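Local coordinates for virulence sensor protein BvgS (PDB 6ZJ8) that is a sensor histidine kinase of Bordetella pertussis that probably relays signals controlling virulence through its cytoplasmic PAS domain, at residues N35-R40 with L48-Y53; G44-C49 with D62-K67; H85-T90 with R103-H108; P98-R103 with H113-T118. One frame throughout, in Å; residues are numbered along the deposited sequence.

Interaction 1. Residues N35-R40 with L48-Y53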
loop_
_atom_site.group_PDB
_atom_site.type_symbol
_atom_site.label_atom_id
_atom_site.label_comp_id
_atom_site.label_asym_id
_atom_site.label_seq_id
_atom_site.Cartn_x
_atom_site.Cartn_y
_atom_site.Cartn_z
ATOM N N ASN A 35 -8.201 1.989 -2.031
ATOM C CA ASN A 35 -7.294 1.104 -1.307
ATOM C C ASN A 35 -5.844 1.516 -1.527
ATOM O O ASN A 35 -5.477 1.938 -2.630
ATOM C CB ASN A 35 -7.481 -0.345 -1.758
ATOM C CG ASN A 35 -8.852 -0.890 -1.417
ATOM O OD1 ASN A 35 -9.388 -0.628 -0.340
ATOM N ND2 ASN A 35 -9.432 -1.650 -2.337
ATOM N N PRO A 36 -4.994 1.419 -0.503
ATOM C CA PRO A 36 -3.574 1.739 -0.697
ATOM C C PRO A 36 -2.952 0.913 -1.812
ATOM O O PRO A 36 -3.152 -0.301 -1.898
ATOM C CB PRO A 36 -2.952 1.408 0.663
ATOM C CG PRO A 36 -4.057 1.622 1.633
ATOM C CD PRO A 36 -5.311 1.186 0.920
ATOM N N ILE A 37 -2.184 1.586 -2.664
ATOM C CA ILE A 37 -1.422 0.922 -3.713
ATOM C C ILE A 37 -0.117 1.680 -3.896
ATOM O O ILE A 37 -0.074 2.909 -3.774
ATOM C CB ILE A 37 -2.208 0.838 -5.038
ATOM C CG1 ILE A 37 -1.405 0.041 -6.071
ATOM C CG2 ILE A 37 -2.504 2.224 -5.579
ATOM C CD1 ILE A 37 -2.136 -0.192 -7.362
ATOM N N TYR A 38 0.949 0.937 -4.184
ATOM C CA TYR A 38 2.273 1.506 -4.372
ATOM C C TYR A 38 2.985 0.754 -5.487
ATOM O O TYR A 38 2.539 -0.303 -5.940
ATOM C CB TYR A 38 3.103 1.434 -3.085
ATOM C CG TYR A 38 3.252 0.024 -2.560
ATOM C CD1 TYR A 38 4.276 -0.803 -3.007
ATOM C CD2 TYR A 38 2.359 -0.488 -1.629
ATOM C CE1 TYR A 38 4.409 -2.100 -2.531
ATOM C CE2 TYR A 38 2.483 -1.780 -1.150
ATOM C CZ TYR A 38 3.506 -2.581 -1.605
ATOM O OH TYR A 38 3.625 -3.865 -1.126
ATOM N N VAL A 39 4.106 1.316 -5.927
ATOM C CA VAL A 39 5.000 0.668 -6.876
ATOM C C VAL A 39 6.424 0.835 -6.368
ATOM O O VAL A 39 6.866 1.959 -6.108
ATOM C CB VAL A 39 4.860 1.247 -8.295
ATOM C CG1 VAL A 39 5.859 0.590 -9.230
ATOM C CG2 VAL A 39 3.442 1.056 -8.802
ATOM N N ARG A 40 7.136 -0.280 -6.230
ATOM C CA ARG A 40 8.497 -0.298 -5.712
ATOM C C ARG A 40 9.404 -0.981 -6.725
ATOM O O ARG A 40 9.086 -2.072 -7.210
ATOM C CB ARG A 40 8.546 -1.018 -4.361
ATOM C CG ARG A 40 9.940 -1.233 -3.814
ATOM C CD ARG A 40 9.923 -1.438 -2.307
ATOM N NE ARG A 40 8.968 -2.458 -1.881
ATOM C CZ ARG A 40 8.943 -2.994 -0.663
ATOM N NH1 ARG A 40 9.827 -2.617 0.254
ATOM N NH2 ARG A 40 8.039 -3.914 -0.359
ATOM N N LEU A 48 5.685 5.068 -6.766
ATOM C CA LEU A 48 4.331 5.595 -6.756
ATOM C C LEU A 48 3.620 5.108 -5.506
ATOM O O LEU A 48 3.868 4.001 -5.020
ATOM C CB LEU A 48 3.559 5.169 -8.010
ATOM C CG LEU A 48 2.112 5.648 -8.136
ATOM C CD1 LEU A 48 1.772 5.910 -9.594
ATOM C CD2 LEU A 48 1.137 4.635 -7.551
ATOM N N CYS A 49 2.739 5.958 -4.987
ATOM C CA CYS A 49 1.857 5.584 -3.889
ATOM C C CYS A 49 0.682 6.547 -3.889
ATOM O O CYS A 49 0.876 7.762 -3.999
ATOM C CB CYS A 49 2.595 5.611 -2.546
ATOM S SG CYS A 49 3.698 7.012 -2.314
ATOM N N ASN A 50 -0.528 6.006 -3.788
ATOM C CA ASN A 50 -1.719 6.837 -3.826
ATOM C C ASN A 50 -1.970 7.460 -2.454
ATOM O O ASN A 50 -1.240 7.221 -1.488
ATOM C CB ASN A 50 -2.915 6.020 -4.308
ATOM C CG ASN A 50 -3.280 4.892 -3.361
ATOM O OD1 ASN A 50 -2.519 4.545 -2.454
ATOM N ND2 ASN A 50 -4.447 4.299 -3.581
ATOM N N ASP A 51 -3.017 8.284 -2.373
ATOM C CA ASP A 51 -3.313 8.980 -1.125
ATOM C C ASP A 51 -3.817 8.029 -0.049
ATOM O O ASP A 51 -3.656 8.308 1.143
ATOM C CB ASP A 51 -4.342 10.080 -1.372
ATOM C CG ASP A 51 -3.804 11.197 -2.236
ATOM O OD1 ASP A 51 -2.579 11.224 -2.491
ATOM O OD2 ASP A 51 -4.609 12.050 -2.660
ATOM N N ALA A 52 -4.435 6.912 -0.439
ATOM C CA ALA A 52 -4.821 5.911 0.550
ATOM C C ALA A 52 -3.592 5.367 1.263
ATOM O O ALA A 52 -3.607 5.157 2.482
ATOM C CB ALA A 52 -5.599 4.780 -0.120
ATOM N N TYR A 53 -2.512 5.139 0.514
ATOM C CA TYR A 53 -1.239 4.759 1.113
ATOM C C TYR A 53 -0.726 5.861 2.034
ATOM O O TYR A 53 -0.495 5.639 3.229
ATOM C CB TYR A 53 -0.228 4.462 0.001
ATOM C CG TYR A 53 1.093 3.919 0.483
ATOM C CD1 TYR A 53 2.018 4.740 1.109
ATOM C CD2 TYR A 53 1.423 2.584 0.299
ATOM C CE1 TYR A 53 3.226 4.244 1.552
ATOM C CE2 TYR A 53 2.629 2.081 0.736
ATOM C CZ TYR A 53 3.527 2.914 1.361
ATOM O OH TYR A 53 4.732 2.415 1.795
#
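Leu-48 and Cys-49 pair with Val-39 and Tyr-38 in the first beta hairpin of the PAS fold, and the chain then turns at once into helix 51-57. Leu-48 O accepts from Val-39 N at 2.8 Å, while the return bond from Leu-48 N to Val-39 O is weak. Val-39 and Leu-48 point to the same face of the sheet, their CB atoms 4.1 Å apart. Cys-49 sits opposite Tyr-38 in a non-hydrogen-bonded pair, and its CA-H points at Ile-37 O. Asn-50 follows the strand and is the N-cap of the helix. Its backbone N binds Ile-37 O. Its CG lies between the backbone N and the carbonyl carbon (chi1 64°), which turns the amide toward the 35-40 backbone. Asn-50 ND2 gives a 2.7 Å bond to Asn-35 O, almost in its own amide plane, and another to Thr-33 OG1. Asn-50 OD1 accepts from Ile-37 N and the capping Tyr-53 N, both at 3.0 Å, from opposite faces of its plane. The amide's rotation is thus fixed, and one side chain ties strand and loop to the helix start. Ala-52 CB packs against the proline ring, 3.8 Å from Pro-36 CD. Tyr-53 also meets Trp-135, and Tyr-53 CE2 lies 3.5 Å from Tyr-38 CD2, with the ring planes at 70°.

Interaction 2. Residues G44-C49 with D62-K67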
loop_
_atom_site.group_PDB
_atom_site.type_symbol
_atom_site.label_atom_id
_atom_site.label_comp_id
_atom_site.label_asym_id
_atom_site.label_seq_id
_atom_site.Cartn_x
_atom_site.Cartn_y
_atom_site.Cartn_z
ATOM N N GLY A 44 14.252 -1.422 -4.356
ATOM C CA GLY A 44 13.478 -1.081 -3.183
ATOM C C GLY A 44 12.985 0.348 -3.114
ATOM O O GLY A 44 12.322 0.707 -2.131
ATOM N N ARG A 45 13.277 1.174 -4.115
ATOM C CA ARG A 45 12.835 2.562 -4.099
ATOM C C ARG A 45 11.368 2.667 -4.493
ATOM O O ARG A 45 10.902 1.984 -5.410
ATOM C CB ARG A 45 13.695 3.405 -5.043
ATOM C CG ARG A 45 15.081 3.713 -4.496
ATOM C CD ARG A 45 15.962 4.409 -5.522
ATOM N NE ARG A 45 16.238 3.557 -6.675
ATOM C CZ ARG A 45 17.185 3.796 -7.577
ATOM N NH1 ARG A 45 17.355 2.959 -8.591
ATOM N NH2 ARG A 45 17.968 4.861 -7.465
ATOM N N MET A 46 10.642 3.537 -3.793
ATOM C CA MET A 46 9.213 3.716 -4.020
ATOM C C MET A 46 8.991 4.697 -5.166
ATOM O O MET A 46 9.418 5.855 -5.094
ATOM C CB MET A 46 8.537 4.212 -2.744
ATOM C CG MET A 46 8.524 3.189 -1.616
ATOM S SD MET A 46 7.246 1.935 -1.825
ATOM C CE MET A 46 5.803 2.849 -1.299
ATOM N N LEU A 47 8.318 4.235 -6.218
ATOM C CA LEU A 47 8.046 5.053 -7.393
ATOM C C LEU A 47 6.680 5.718 -7.359
ATOM O O LEU A 47 6.530 6.827 -7.882
ATOM C CB LEU A 47 8.140 4.200 -8.660
ATOM C CG LEU A 47 9.427 3.393 -8.811
ATOM C CD1 LEU A 47 9.401 2.615 -10.112
ATOM C CD2 LEU A 47 10.638 4.305 -8.743
ATOM N N LEU A 48 5.685 5.068 -6.766
ATOM C CA LEU A 48 4.331 5.595 -6.756
ATOM C C LEU A 48 3.620 5.108 -5.506
ATOM O O LEU A 48 3.868 4.001 -5.020
ATOM C CB LEU A 48 3.559 5.169 -8.010
ATOM C CG LEU A 48 2.112 5.648 -8.136
ATOM C CD1 LEU A 48 1.772 5.910 -9.594
ATOM C CD2 LEU A 48 1.137 4.635 -7.551
ATOM N N CYS A 49 2.739 5.958 -4.987
ATOM C CA CYS A 49 1.857 5.584 -3.889
ATOM C C CYS A 49 0.682 6.547 -3.889
ATOM O O CYS A 49 0.876 7.762 -3.999
ATOM C CB CYS A 49 2.595 5.611 -2.546
ATOM S SG CYS A 49 3.698 7.012 -2.314
ATOM N N ASP A 62 6.424 13.573 -0.756
ATOM C CA ASP A 62 7.827 13.968 -0.677
ATOM C C ASP A 62 8.606 13.152 0.344
ATOM O O ASP A 62 9.838 13.090 0.260
ATOM C CB ASP A 62 7.940 15.455 -0.337
ATOM C CG ASP A 62 7.657 16.347 -1.529
ATOM O OD1 ASP A 62 7.999 15.952 -2.664
ATOM O OD2 ASP A 62 7.095 17.443 -1.329
ATOM N N ALA A 63 7.928 12.527 1.302
ATOM C CA ALA A 63 8.589 11.724 2.319
ATOM C C ALA A 63 8.768 10.269 1.908
ATOM O O ALA A 63 9.376 9.503 2.664
ATOM C CB ALA A 63 7.801 11.785 3.632
ATOM N N VAL A 64 8.271 9.870 0.738
ATOM C CA VAL A 64 8.241 8.461 0.362
ATOM C C VAL A 64 8.900 8.235 -0.991
ATOM O O VAL A 64 9.741 7.340 -1.139
ATOM C CB VAL A 64 6.793 7.934 0.347
ATOM C CG1 VAL A 64 6.774 6.464 -0.032
ATOM C CG2 VAL A 64 6.133 8.165 1.696
ATOM N N LEU A 65 8.516 9.027 -1.989
ATOM C CA LEU A 65 9.001 8.806 -3.345
ATOM C C LEU A 65 10.521 8.892 -3.393
ATOM O O LEU A 65 11.124 9.814 -2.835
ATOM C CB LEU A 65 8.386 9.830 -4.298
ATOM C CG LEU A 65 6.863 9.794 -4.439
ATOM C CD1 LEU A 65 6.397 10.968 -5.273
ATOM C CD2 LEU A 65 6.389 8.484 -5.055
ATOM N N GLY A 66 11.137 7.928 -4.074
ATOM C CA GLY A 66 12.577 7.857 -4.178
ATOM C C GLY A 66 13.278 7.278 -2.971
ATOM O O GLY A 66 14.512 7.199 -2.973
ATOM N N LYS A 67 12.537 6.859 -1.948
ATOM C CA LYS A 67 13.102 6.398 -0.691
ATOM C C LYS A 67 12.641 4.973 -0.414
ATOM O O LYS A 67 11.695 4.474 -1.028
ATOM C CB LYS A 67 12.707 7.347 0.444
ATOM C CG LYS A 67 13.289 8.739 0.244
ATOM C CD LYS A 67 12.506 9.821 0.955
ATOM C CE LYS A 67 13.113 11.188 0.668
ATOM N NZ LYS A 67 12.376 12.290 1.340
#
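The edge strand 46-49 of the PAS sheet is met here by a type II beta turn, Val-64 to Lys-67, in the loop that follows helix 51-57. Two backbone bonds join them, both at Met-46, which accepts one and gives the other. Gly-66 N reaches Met-46 O at 2.9 Å and nearly straight (170°), in the carbonyl plane. Met-46 N gives to Lys-67 O at 3.1 Å. Gly-66 has positive phi, as the third position of such a turn usually does. Within the loop, Lys-67 NZ bonds Asp-62 O. Leu-47 and Leu-48 form a classic beta bulge opposite Val-39.

Val-64, buried, packs against the strand side chains. Val-64 CG1 stands anti to the backbone N (chi1 -179°) and touches both Met-46 CB and Cys-49 SG at 3.9 Å. Met-46 bends at chi2 and chi3, and Met-46 CE is 4.0 Å from Val-64 CG1. Leu-65, the second residue of the turn, lays CD2 against the strand. Leu-65 CD2 lies 3.3 Å from Leu-47 O and 4.1 Å from Cys-49 SG.

Interaction 3. Residues H85-T90 with R103-H108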
loop_
_atom_site.group_PDB
_atom_site.type_symbol
_atom_site.label_atom_id
_atom_site.label_comp_id
_atom_site.label_asym_id
_atom_site.label_seq_id
_atom_site.Cartn_x
_atom_site.Cartn_y
_atom_site.Cartn_z
ATOM N N HIS A 85 6.828 -0.801 7.120
ATOM C CA HIS A 85 7.326 -2.164 6.968
ATOM C C HIS A 85 6.249 -3.186 7.310
ATOM O O HIS A 85 6.161 -4.245 6.676
ATOM C CB HIS A 85 8.558 -2.374 7.847
ATOM C CG HIS A 85 9.258 -3.674 7.600
ATOM N ND1 HIS A 85 9.265 -4.702 8.519
ATOM C CD2 HIS A 85 9.967 -4.117 6.535
ATOM C CE1 HIS A 85 9.952 -5.719 8.032
ATOM N NE2 HIS A 85 10.388 -5.390 6.829
ATOM N N GLU A 86 5.414 -2.883 8.306
ATOM C CA GLU A 86 4.375 -3.823 8.713
ATOM C C GLU A 86 3.346 -4.030 7.605
ATOM O O GLU A 86 2.898 -5.159 7.369
ATOM C CB GLU A 86 3.708 -3.326 9.996
ATOM C CG GLU A 86 4.636 -3.350 11.208
ATOM C CD GLU A 86 4.084 -2.588 12.400
ATOM O OE1 GLU A 86 4.877 -2.241 13.301
ATOM O OE2 GLU A 86 2.861 -2.331 12.438
ATOM N N PHE A 87 2.967 -2.958 6.908
ATOM C CA PHE A 87 1.959 -3.077 5.862
ATOM C C PHE A 87 2.509 -3.699 4.587
ATOM O O PHE A 87 1.748 -4.294 3.816
ATOM C CB PHE A 87 1.370 -1.704 5.538
ATOM C CG PHE A 87 0.466 -1.168 6.605
ATOM C CD1 PHE A 87 0.974 -0.411 7.645
ATOM C CD2 PHE A 87 -0.895 -1.420 6.567
ATOM C CE1 PHE A 87 0.139 0.085 8.627
ATOM C CE2 PHE A 87 -1.733 -0.927 7.544
ATOM C CZ PHE A 87 -1.218 -0.174 8.576
ATOM N N LEU A 88 3.809 -3.566 4.341
ATOM C CA LEU A 88 4.414 -4.107 3.136
ATOM C C LEU A 88 4.779 -5.573 3.340
ATOM O O LEU A 88 4.685 -6.120 4.441
ATOM C CB LEU A 88 5.655 -3.301 2.754
ATOM C CG LEU A 88 5.416 -1.804 2.556
ATOM C CD1 LEU A 88 6.738 -1.073 2.496
ATOM C CD2 LEU A 88 4.610 -1.548 1.298
ATOM N N LEU A 89 5.200 -6.210 2.254
ATOM C CA LEU A 89 5.651 -7.591 2.273
ATOM C C LEU A 89 7.164 -7.641 2.102
ATOM O O LEU A 89 7.766 -6.764 1.476
ATOM C CB LEU A 89 4.975 -8.408 1.171
ATOM C CG LEU A 89 3.459 -8.573 1.297
ATOM C CD1 LEU A 89 2.929 -9.468 0.190
ATOM C CD2 LEU A 89 3.086 -9.132 2.662
ATOM N N THR A 90 7.770 -8.680 2.671
ATOM C CA THR A 90 9.216 -8.835 2.601
ATOM C C THR A 90 9.666 -9.005 1.153
ATOM O O THR A 90 8.907 -9.451 0.285
ATOM C CB THR A 90 9.661 -10.036 3.440
ATOM O OG1 THR A 90 9.021 -9.990 4.721
ATOM C CG2 THR A 90 11.168 -10.020 3.640
ATOM N N ARG A 103 -2.632 -10.291 7.677
ATOM C CA ARG A 103 -2.131 -10.194 9.040
ATOM C C ARG A 103 -2.814 -9.015 9.714
ATOM O O ARG A 103 -3.500 -8.216 9.072
ATOM C CB ARG A 103 -0.604 -10.030 9.070
ATOM C CG ARG A 103 -0.090 -8.795 8.323
ATOM C CD ARG A 103 1.378 -8.489 8.626
ATOM N NE ARG A 103 1.561 -7.888 9.945
ATOM C CZ ARG A 103 2.727 -7.460 10.425
ATOM N NH1 ARG A 103 2.785 -6.927 11.636
ATOM N NH2 ARG A 103 3.836 -7.562 9.702
ATOM N N ASP A 104 -2.620 -8.922 11.025
ATOM C CA ASP A 104 -3.035 -7.753 11.785
ATOM C C ASP A 104 -1.866 -6.784 11.886
ATOM O O ASP A 104 -0.713 -7.196 12.031
ATOM C CB ASP A 104 -3.511 -8.147 13.182
ATOM C CG ASP A 104 -4.784 -8.960 13.156
ATOM O OD1 ASP A 104 -5.583 -8.789 12.210
ATOM O OD2 ASP A 104 -4.987 -9.771 14.086
ATOM N N VAL A 105 -2.171 -5.496 11.796
ATOM C CA VAL A 105 -1.174 -4.442 11.918
ATOM C C VAL A 105 -1.704 -3.396 12.884
ATOM O O VAL A 105 -2.887 -3.041 12.841
ATOM C CB VAL A 105 -0.839 -3.802 10.556
ATOM C CG1 VAL A 105 0.082 -2.606 10.751
ATOM C CG2 VAL A 105 -0.198 -4.823 9.639
ATOM N N THR A 106 -0.827 -2.904 13.752
ATOM C CA THR A 106 -1.186 -1.942 14.783
ATOM C C THR A 106 -0.557 -0.597 14.450
ATOM O O THR A 106 0.652 -0.510 14.222
ATOM C CB THR A 106 -0.728 -2.424 16.161
ATOM O OG1 THR A 106 -1.309 -3.706 16.434
ATOM C CG2 THR A 106 -1.151 -1.443 17.240
ATOM N N LEU A 107 -1.383 0.446 14.433
ATOM C CA LEU A 107 -0.947 1.774 14.025
ATOM C C LEU A 107 -1.905 2.790 14.623
ATOM O O LEU A 107 -3.124 2.641 14.495
ATOM C CB LEU A 107 -0.918 1.897 12.495
ATOM C CG LEU A 107 -0.594 3.279 11.924
ATOM C CD1 LEU A 107 0.856 3.638 12.181
ATOM C CD2 LEU A 107 -0.911 3.323 10.437
ATOM N N HIS A 108 -1.355 3.816 15.271
ATOM C CA HIS A 108 -2.164 4.883 15.858
ATOM C C HIS A 108 -3.128 4.324 16.904
ATOM O O HIS A 108 -4.275 4.763 17.018
ATOM C CB HIS A 108 -2.931 5.647 14.775
ATOM C CG HIS A 108 -2.058 6.220 13.703
ATOM N ND1 HIS A 108 -2.502 6.421 12.414
ATOM C CD2 HIS A 108 -0.771 6.642 13.730
ATOM C CE1 HIS A 108 -1.525 6.938 11.690
ATOM N NE2 HIS A 108 -0.463 7.082 12.465
#
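The last turn of helix 79-87 lies against strand 99-107, with the CA atoms of Glu-86 and Val-105 6.4 Å apart and no hydrogen bond between the segments. Side chains carry most of the contact in this part of the PAS fold. Val-105 is its middle. Val-105 CG1 sits over one face of the Phe-87 ring, a CH-pi contact of 3.7 Å to the centroid, offset toward the rim. Val-105 CG1 is also 3.3 Å from Glu-86 OE2. This methyl is anti to the backbone N (chi1 174°), and CG2 rests near Glu-86 O. Leu-107 CD2 meets Phe-87 CE1 at 3.9 Å, the two side chains crossing at about a right angle.

Arg-103 lies over the last turn of the helix, one face of its guanidinium on Glu-86 O. Arg-103 NH2 is 3.5 Å from Glu-86 O, but the angle is too poor for a bond. Arg-103 NE instead gives to Asp-104 O at 3.2 Å, which helps fix the guanidinium. Glu-86 OE2 and Arg-103 NH1, 4.7 Å apart, are not in contact; Glu-86 OE1 has a long, weak ion pair with Arg-82. Beyond the contact, Phe-87 also meets Trp-135 of strand 128-137 and Phe-57 of helix 51-57, while Leu-107 packs on Thr-56 and Phe-57.

Interaction 4. Residues P98-R103 with H113-T118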
loop_
_atom_site.group_PDB
_atom_site.type_symbol
_atom_site.label_atom_id
_atom_site.label_comp_id
_atom_site.label_asym_id
_atom_site.label_seq_id
_atom_site.Cartn_x
_atom_site.Cartn_y
_atom_site.Cartn_z
ATOM N N PRO A 98 2.730 -13.628 -8.288
ATOM C CA PRO A 98 2.024 -12.819 -7.289
ATOM C C PRO A 98 2.135 -13.412 -5.893
ATOM O O PRO A 98 2.271 -14.625 -5.714
ATOM C CB PRO A 98 0.573 -12.833 -7.785
ATOM C CG PRO A 98 0.692 -13.009 -9.255
ATOM C CD PRO A 98 1.877 -13.917 -9.456
ATOM N N ARG A 99 2.072 -12.532 -4.897
ATOM C CA ARG A 99 2.089 -12.915 -3.494
ATOM C C ARG A 99 0.850 -12.371 -2.796
ATOM O O ARG A 99 0.346 -11.296 -3.135
ATOM C CB ARG A 99 3.338 -12.393 -2.780
ATOM C CG ARG A 99 4.600 -13.190 -3.040
ATOM C CD ARG A 99 5.747 -12.649 -2.204
ATOM N NE ARG A 99 5.499 -12.810 -0.772
ATOM C CZ ARG A 99 6.139 -12.142 0.182
ATOM N NH1 ARG A 99 7.067 -11.249 -0.132
ATOM N NH2 ARG A 99 5.844 -12.360 1.456
ATOM N N PHE A 100 0.369 -13.123 -1.807
ATOM C CA PHE A 100 -0.793 -12.729 -1.024
ATOM C C PHE A 100 -0.601 -13.168 0.420
ATOM O O PHE A 100 -0.265 -14.327 0.680
ATOM C CB PHE A 100 -2.078 -13.341 -1.590
ATOM C CG PHE A 100 -2.365 -12.940 -3.005
ATOM C CD1 PHE A 100 -3.046 -11.765 -3.280
ATOM C CD2 PHE A 100 -1.955 -13.735 -4.062
ATOM C CE1 PHE A 100 -3.311 -11.393 -4.583
ATOM C CE2 PHE A 100 -2.218 -13.370 -5.366
ATOM C CZ PHE A 100 -2.898 -12.196 -5.629
ATOM N N GLU A 101 -0.816 -12.237 1.347
ATOM C CA GLU A 101 -0.752 -12.525 2.771
ATOM C C GLU A 101 -1.791 -11.677 3.489
ATOM O O GLU A 101 -2.268 -10.667 2.963
ATOM C CB GLU A 101 0.643 -12.252 3.351
ATOM C CG GLU A 101 1.683 -13.291 2.970
ATOM C CD GLU A 101 2.838 -13.347 3.952
ATOM O OE1 GLU A 101 3.891 -12.743 3.667
ATOM O OE2 GLU A 101 2.685 -13.988 5.013
ATOM N N ASP A 102 -2.150 -12.104 4.696
ATOM C CA ASP A 102 -3.051 -11.333 5.538
ATOM C C ASP A 102 -2.574 -11.420 6.978
ATOM O O ASP A 102 -2.150 -12.483 7.439
ATOM C CB ASP A 102 -4.501 -11.820 5.412
ATOM C CG ASP A 102 -4.790 -13.045 6.258
ATOM O OD1 ASP A 102 -3.942 -13.960 6.303
ATOM O OD2 ASP A 102 -5.874 -13.091 6.874
ATOM N N ARG A 103 -2.632 -10.291 7.677
ATOM C CA ARG A 103 -2.131 -10.194 9.040
ATOM C C ARG A 103 -2.814 -9.015 9.714
ATOM O O ARG A 103 -3.500 -8.216 9.072
ATOM C CB ARG A 103 -0.604 -10.030 9.070
ATOM C CG ARG A 103 -0.090 -8.795 8.323
ATOM C CD ARG A 103 1.378 -8.489 8.626
ATOM N NE ARG A 103 1.561 -7.888 9.945
ATOM C CZ ARG A 103 2.727 -7.460 10.425
ATOM N NH1 ARG A 103 2.785 -6.927 11.636
ATOM N NH2 ARG A 103 3.836 -7.562 9.702
ATOM N N HIS A 113 -6.902 -5.664 10.553
ATOM C CA HIS A 113 -6.671 -6.850 9.740
ATOM C C HIS A 113 -6.583 -6.420 8.280
ATOM O O HIS A 113 -7.524 -5.817 7.752
ATOM C CB HIS A 113 -7.801 -7.852 9.952
ATOM C CG HIS A 113 -7.634 -9.128 9.191
ATOM N ND1 HIS A 113 -8.702 -9.907 8.805
ATOM C CD2 HIS A 113 -6.523 -9.769 8.754
ATOM C CE1 HIS A 113 -8.258 -10.970 8.158
ATOM N NE2 HIS A 113 -6.939 -10.911 8.113
ATOM N N VAL A 114 -5.456 -6.711 7.631
ATOM C CA VAL A 114 -5.196 -6.231 6.279
ATOM C C VAL A 114 -4.890 -7.408 5.367
ATOM O O VAL A 114 -4.295 -8.410 5.776
ATOM C CB VAL A 114 -4.036 -5.209 6.244
ATOM C CG1 VAL A 114 -4.396 -3.973 7.047
ATOM C CG2 VAL A 114 -2.744 -5.839 6.760
ATOM N N TYR A 115 -5.306 -7.271 4.111
ATOM C CA TYR A 115 -5.031 -8.239 3.056
ATOM C C TYR A 115 -3.979 -7.625 2.138
ATOM O O TYR A 115 -4.260 -6.650 1.432
ATOM C CB TYR A 115 -6.313 -8.580 2.298
ATOM C CG TYR A 115 -6.166 -9.701 1.298
ATOM C CD1 TYR A 115 -6.023 -11.014 1.720
ATOM C CD2 TYR A 115 -6.187 -9.450 -0.067
ATOM C CE1 TYR A 115 -5.893 -12.047 0.814
ATOM C CE2 TYR A 115 -6.058 -10.479 -0.985
ATOM C CZ TYR A 115 -5.912 -11.776 -0.539
ATOM O OH TYR A 115 -5.782 -12.807 -1.443
ATOM N N GLN A 116 -2.776 -8.193 2.149
ATOM C CA GLN A 116 -1.625 -7.643 1.449
ATOM C C GLN A 116 -1.355 -8.412 0.159
ATOM O O GLN A 116 -1.592 -9.620 0.075
ATOM C CB GLN A 116 -0.385 -7.692 2.344
ATOM C CG GLN A 116 -0.566 -7.036 3.702
ATOM C CD GLN A 116 0.456 -7.510 4.713
ATOM O OE1 GLN A 116 0.569 -8.706 4.982
ATOM N NE2 GLN A 116 1.210 -6.575 5.278
ATOM N N TRP A 117 -0.837 -7.703 -0.843
ATOM C CA TRP A 117 -0.608 -8.307 -2.149
ATOM C C TRP A 117 0.531 -7.597 -2.866
ATOM O O TRP A 117 0.802 -6.418 -2.623
ATOM C CB TRP A 117 -1.878 -8.253 -3.005
ATOM C CG TRP A 117 -2.366 -6.857 -3.237
ATOM C CD1 TRP A 117 -3.161 -6.121 -2.410
ATOM C CD2 TRP A 117 -2.088 -6.027 -4.370
ATOM N NE1 TRP A 117 -3.396 -4.884 -2.957
ATOM C CE2 TRP A 117 -2.748 -4.801 -4.162
ATOM C CE3 TRP A 117 -1.343 -6.201 -5.541
ATOM C CZ2 TRP A 117 -2.690 -3.755 -5.081
ATOM C CZ3 TRP A 117 -1.285 -5.161 -6.453
ATOM C CH2 TRP A 117 -1.956 -3.954 -6.218
ATOM N N THR A 118 1.197 -8.332 -3.759
ATOM C CA THR A 118 2.216 -7.761 -4.627
ATOM C C THR A 118 2.210 -8.502 -5.956
ATOM O O THR A 118 2.012 -9.720 -5.996
ATOM C CB THR A 118 3.619 -7.834 -4.007
ATOM O OG1 THR A 118 3.971 -9.200 -3.760
ATOM C CG2 THR A 118 3.678 -7.050 -2.704
#
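Arg-99 to Arg-103 pair with Val-114 to Thr-118 in an antiparallel hairpin of the PAS sheet. Six backbone bonds link Arg-99 with Thr-118, Glu-101 with Gln-116 and Arg-103 with Val-114. Each of the six residues gives once and accepts once, so the N and O of all six are satisfied. The shortest is Gln-116 N to Glu-101 O, 2.7 Å. Between them, at the non-hydrogen-bonded pairs, CA-H groups point at carbonyls, as from Asp-102 CA to Val-114 O at 3.2 Å.

One side-chain bond crosses the strands. His-113 NE2 gives to Asp-102 OD2 at 2.7 Å. Asp-102 OD2 lies in the plane of the His-113 ring, but the carboxylate is turned 61° from that plane; NE2 meets OD2 on its anti side, 33° out of the carboxylate plane. His-113 CG is anti to the backbone N (chi1 -178°), which swings the ring toward Asp-102. His-113 N gives to Thr-139 OG1. On the other face, Arg-99 NH2 forms a salt bridge with Glu-101 OE1, and Arg-99 NH1 has a weak bond to Thr-90 O. Gln-116 OE1 lies 3.4 Å from Arg-103 CG, and Gln-116 NE2 has weak bonds to Glu-86 O and Phe-87 O. On the Asp-102 face, Phe-100 CD1 packs on Trp-117 CB at 3.7 Å and near Tyr-115 OH. The carboxylate would probably favour a protonated His-113, which would add a charge attraction to the backbone ladder.

How the interactions relate
From the N terminus, interaction 1 comes first and closes the short hairpin between strands 37-41 and 46-49, carrying the chain into helix 51-57. Interaction 2 starts on the strand where interaction 1 ends, sharing Leu-48 and Cys-49, and closes the longer loop that holds this helix. Interactions 3 and 4 come later and cross, their segments alternating along the chain. Interaction 3 closes the chain from the end of helix 79-87 to strand 99-107, and interaction 4 closes the hairpin of 99-107 and 110-122; they share Arg-103. Tyr-38 bridges the groups by touching Leu-88 and Thr-118. Interactions 2 and 4 lie about 20 Å apart between centres, toward the two outermost strands.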